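Local atomic coordinates of polysaccharide deacetylase (PDB entry 2J13), a protein that probably removes acetyl groups from peptidoglycan sugars of the bacterial cell wall, as a zinc-binding carbohydrate esterase of family 4. Residues V148-P153 and K236-L241. Numbering follows the deposited sequence.
Sequences VKYVRP and KSLDDL
The phenol of Y150 reaches from strand 150-151 to the first turn of helix 238-243, where L238 and D239 receive it. S237 caps that turn: S237 OG accepts from D240 N, and D240 OD2 accepts from S237 N at 2.8 Å in a nearly straight bond, the two together making a capping box. A short polar residue suits this place, since the first amides of a helix lack partners from a preceding turn. L238, apolar and so able to bury its side chain against Y150 and against T85 and F87 of strand 84-88, lays its CB over one face of the Y150 ring, 3.9 Å from the centroid and offset toward the rim, a CH-pi contact; its CD1 meets Y150 CG. K149 CB sits over the opposite face, and F87 also touches Y150. In this NodB-type fold, whose central strands run parallel, the contact ties strand 150-151 to the helix that follows strand 234-236. D239 receives the tyrosine's polar end, an aspartate supplying an acceptor at the ring's edge: Y150 OH donates to D239 OD1 (2.6 Å), which accepts through its anti lone pair, with ring and carboxylate planes 41° apart. D239 CG stands anti to its carbonyl carbon (chi1 -69°), which carries the carboxylate to that edge. In one of two modelled conformers, K149 NZ comes within 3.8 Å of D239 OD1, a long and doubtful salt bridge; a water donates to D239 O.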
ATOM      1  N   VAL A 148     -11.331   5.226   2.944  1.00 24.02           N
ATOM      2  CA  VAL A 148      -9.948   5.136   2.469  1.00 22.83           C
ATOM      3  C   VAL A 148      -9.081   5.332   3.715  1.00 23.00           C
ATOM      4  O   VAL A 148      -8.872   6.464   4.166  1.00 23.99           O
ATOM      5  CB  VAL A 148      -9.637   6.170   1.387  1.00 23.09           C
ATOM      6  CG1 VAL A 148      -8.169   6.109   0.981  1.00 22.31           C
ATOM      7  CG2 VAL A 148     -10.564   5.996   0.131  1.00 22.40           C
ATOM      8  N   LYS A 149      -8.572   4.242   4.271  1.00 22.43           N
ATOM      9  CA  LYS A 149      -7.900   4.218   5.570  0.50 22.55           C
ATOM     10  C   LYS A 149      -6.375   4.200   5.464  1.00 21.65           C
ATOM     11  O   LYS A 149      -5.681   4.492   6.428  1.00 22.97           O
ATOM     12  CB  LYS A 149      -8.298   2.939   6.324  0.50 22.99           C
ATOM     13  CG  LYS A 149      -9.794   2.804   6.708  0.50 24.36           C
ATOM     14  CD  LYS A 149      -9.931   1.981   7.986  0.50 25.73           C
ATOM     15  CE  LYS A 149      -9.505   0.521   7.806  0.50 25.59           C
ATOM     16  NZ  LYS A 149      -9.286  -0.318   9.079  0.50 25.62           N
ATOM     17  N   TYR A 150      -5.862   3.805   4.299  1.00 19.75           N
ATOM     18  CA  TYR A 150      -4.446   3.415   4.154  1.00 19.08           C
ATOM     19  C   TYR A 150      -3.722   4.341   3.182  1.00 19.06           C
ATOM     20  O   TYR A 150      -4.121   4.473   2.039  1.00 19.30           O
ATOM     21  CB  TYR A 150      -4.339   1.955   3.706  1.00 20.25           C
ATOM     22  CG  TYR A 150      -5.136   1.039   4.591  1.00 21.11           C
ATOM     23  CD1 TYR A 150      -4.798   0.860   5.928  1.00 22.45           C
ATOM     24  CD2 TYR A 150      -6.251   0.376   4.110  1.00 22.77           C
ATOM     25  CE1 TYR A 150      -5.564   0.035   6.754  1.00 22.68           C
ATOM     26  CE2 TYR A 150      -6.999  -0.425   4.914  1.00 21.61           C
ATOM     27  CZ  TYR A 150      -6.664  -0.590   6.236  1.00 22.84           C
ATOM     28  OH  TYR A 150      -7.443  -1.412   7.045  1.00 25.47           O
ATOM     29  N   VAL A 151      -2.613   4.915   3.647  1.00 18.01           N
ATOM     30  CA  VAL A 151      -1.754   5.752   2.829  1.00 17.25           C
ATOM     31  C   VAL A 151      -0.378   5.110   2.762  1.00 17.73           C
ATOM     32  O   VAL A 151       0.141   4.715   3.781  1.00 18.85           O
ATOM     33  CB  VAL A 151      -1.664   7.185   3.410  1.00 17.64           C
ATOM     34  CG1 VAL A 151      -0.505   7.940   2.794  1.00 19.55           C
ATOM     35  CG2 VAL A 151      -3.006   7.889   3.184  1.00 18.50           C
ATOM     36  N   ARG A 152       0.207   5.034   1.578  1.00 17.62           N
ATOM     37  CA  ARG A 152       1.639   4.706   1.434  1.00 17.37           C
ATOM     38  C   ARG A 152       2.343   5.903   0.769  1.00 17.95           C
ATOM     39  O   ARG A 152       1.989   6.318  -0.340  1.00 17.91           O
ATOM     40  CB  ARG A 152       1.830   3.458   0.593  1.00 18.05           C
ATOM     41  CG  ARG A 152       3.285   3.022   0.466  1.00 18.33           C
ATOM     42  CD  ARG A 152       3.414   1.684  -0.127  1.00 18.55           C
ATOM     43  NE  ARG A 152       3.110   0.633   0.822  1.00 19.20           N
ATOM     44  CZ  ARG A 152       2.846  -0.614   0.454  1.00 17.48           C
ATOM     45  NH1 ARG A 152       2.718  -0.908  -0.831  1.00 17.70           N
ATOM     46  NH2 ARG A 152       2.617  -1.512   1.368  1.00 19.67           N
ATOM     47  N   PRO A 153       3.333   6.493   1.448  1.00 19.29           N
ATOM     48  CA  PRO A 153       3.993   7.650   0.878  1.00 19.70           C
ATOM     49  C   PRO A 153       4.784   7.368  -0.393  1.00 19.94           C
ATOM     50  O   PRO A 153       5.441   6.306  -0.497  1.00 19.73           O
ATOM     51  CB  PRO A 153       4.972   8.094   2.005  1.00 21.51           C
ATOM     52  CG  PRO A 153       4.615   7.414   3.147  1.00 20.73           C
ATOM     53  CD  PRO A 153       3.861   6.175   2.784  1.00 19.70           C
ATOM     54  N   LYS A 236      -4.085 -12.304   3.673  1.00 25.31           N
ATOM     55  CA  LYS A 236      -5.106 -11.529   4.336  1.00 26.42           C
ATOM     56  C   LYS A 236      -5.096 -10.071   3.855  1.00 25.57           C
ATOM     57  O   LYS A 236      -4.198  -9.654   3.115  1.00 24.24           O
ATOM     58  CB  LYS A 236      -4.878 -11.597   5.847  1.00 27.36           C
ATOM     59  CG  LYS A 236      -4.825 -13.014   6.441  1.00 30.71           C
ATOM     60  CD  LYS A 236      -6.210 -13.607   6.518  1.00 35.50           C
ATOM     61  CE  LYS A 236      -6.427 -14.389   7.777  1.00 39.49           C
ATOM     62  NZ  LYS A 236      -6.421 -13.506   8.981  1.00 41.44           N
ATOM     63  N   SER A 237      -6.105  -9.317   4.270  1.00 25.92           N
ATOM     64  CA  SER A 237      -6.227  -7.899   3.906  1.00 25.12           C
ATOM     65  C   SER A 237      -5.681  -6.991   4.986  1.00 24.95           C
ATOM     66  O   SER A 237      -5.489  -7.403   6.124  1.00 26.78           O
ATOM     67  CB  SER A 237      -7.685  -7.529   3.695  1.00 26.03           C
ATOM     68  OG  SER A 237      -8.299  -7.337   4.958  1.00 27.05           O
ATOM     69  N   LEU A 238      -5.460  -5.726   4.638  1.00 23.87           N
ATOM     70  CA  LEU A 238      -4.985  -4.745   5.618  1.00 24.31           C
ATOM     71  C   LEU A 238      -6.041  -4.487   6.704  1.00 25.65           C
ATOM     72  O   LEU A 238      -5.685  -4.197   7.823  1.00 27.51           O
ATOM     73  CB  LEU A 238      -4.558  -3.447   4.957  1.00 24.21           C
ATOM     74  CG  LEU A 238      -3.326  -3.562   4.059  1.00 21.75           C
ATOM     75  CD1 LEU A 238      -2.958  -2.185   3.529  1.00 22.94           C
ATOM     76  CD2 LEU A 238      -2.120  -4.166   4.813  1.00 24.04           C
ATOM     77  N   ASP A 239      -7.315  -4.613   6.361  1.00 27.07           N
ATOM     78  CA  ASP A 239      -8.396  -4.626   7.385  1.00 28.79           C
ATOM     79  C   ASP A 239      -8.176  -5.771   8.402  1.00 30.16           C
ATOM     80  O   ASP A 239      -8.373  -5.603   9.627  1.00 31.54           O
ATOM     81  CB  ASP A 239      -9.766  -4.755   6.707  1.00 28.86           C
ATOM     82  CG  ASP A 239     -10.196  -3.504   5.897  1.00 31.15           C
ATOM     83  OD1 ASP A 239      -9.554  -2.431   5.917  1.00 31.19           O
ATOM     84  OD2 ASP A 239     -11.238  -3.611   5.210  1.00 34.91           O
ATOM     85  N   ASP A 240      -7.794  -6.949   7.915  1.00 30.31           N
ATOM     86  CA  ASP A 240      -7.517  -8.100   8.791  1.00 30.98           C
ATOM     87  C   ASP A 240      -6.326  -7.805   9.698  1.00 31.28           C
ATOM     88  O   ASP A 240      -6.317  -8.163  10.895  1.00 32.60           O
ATOM     89  CB  ASP A 240      -7.204  -9.362   7.966  1.00 30.19           C
ATOM     90  CG  ASP A 240      -8.367  -9.839   7.125  1.00 33.28           C
ATOM     91  OD1 ASP A 240      -9.515  -9.789   7.630  1.00 35.79           O
ATOM     92  OD2 ASP A 240      -8.148 -10.315   5.964  1.00 34.22           O
ATOM     93  N   LEU A 241      -5.320  -7.128   9.145  1.00 30.82           N
ATOM     94  CA  LEU A 241      -4.127  -6.781   9.883  1.00 31.71           C
ATOM     95  C   LEU A 241      -4.519  -5.959  11.105  1.00 33.42           C
ATOM     96  O   LEU A 241      -4.117  -6.277  12.223  1.00 32.99           O
ATOM     97  CB  LEU A 241      -3.142  -5.972   9.023  1.00 31.64           C
ATOM     98  CG  LEU A 241      -1.776  -5.766   9.691  1.00 32.18           C
ATOM     99  CD1 LEU A 241      -0.623  -5.666   8.680  1.00 29.91           C
ATOM    100  CD2 LEU A 241      -1.806  -4.535  10.612  1.00 32.96           C
TER
HETATM  101  O   HOH W   1      -9.970  -3.417  10.391  1.00 43.85           O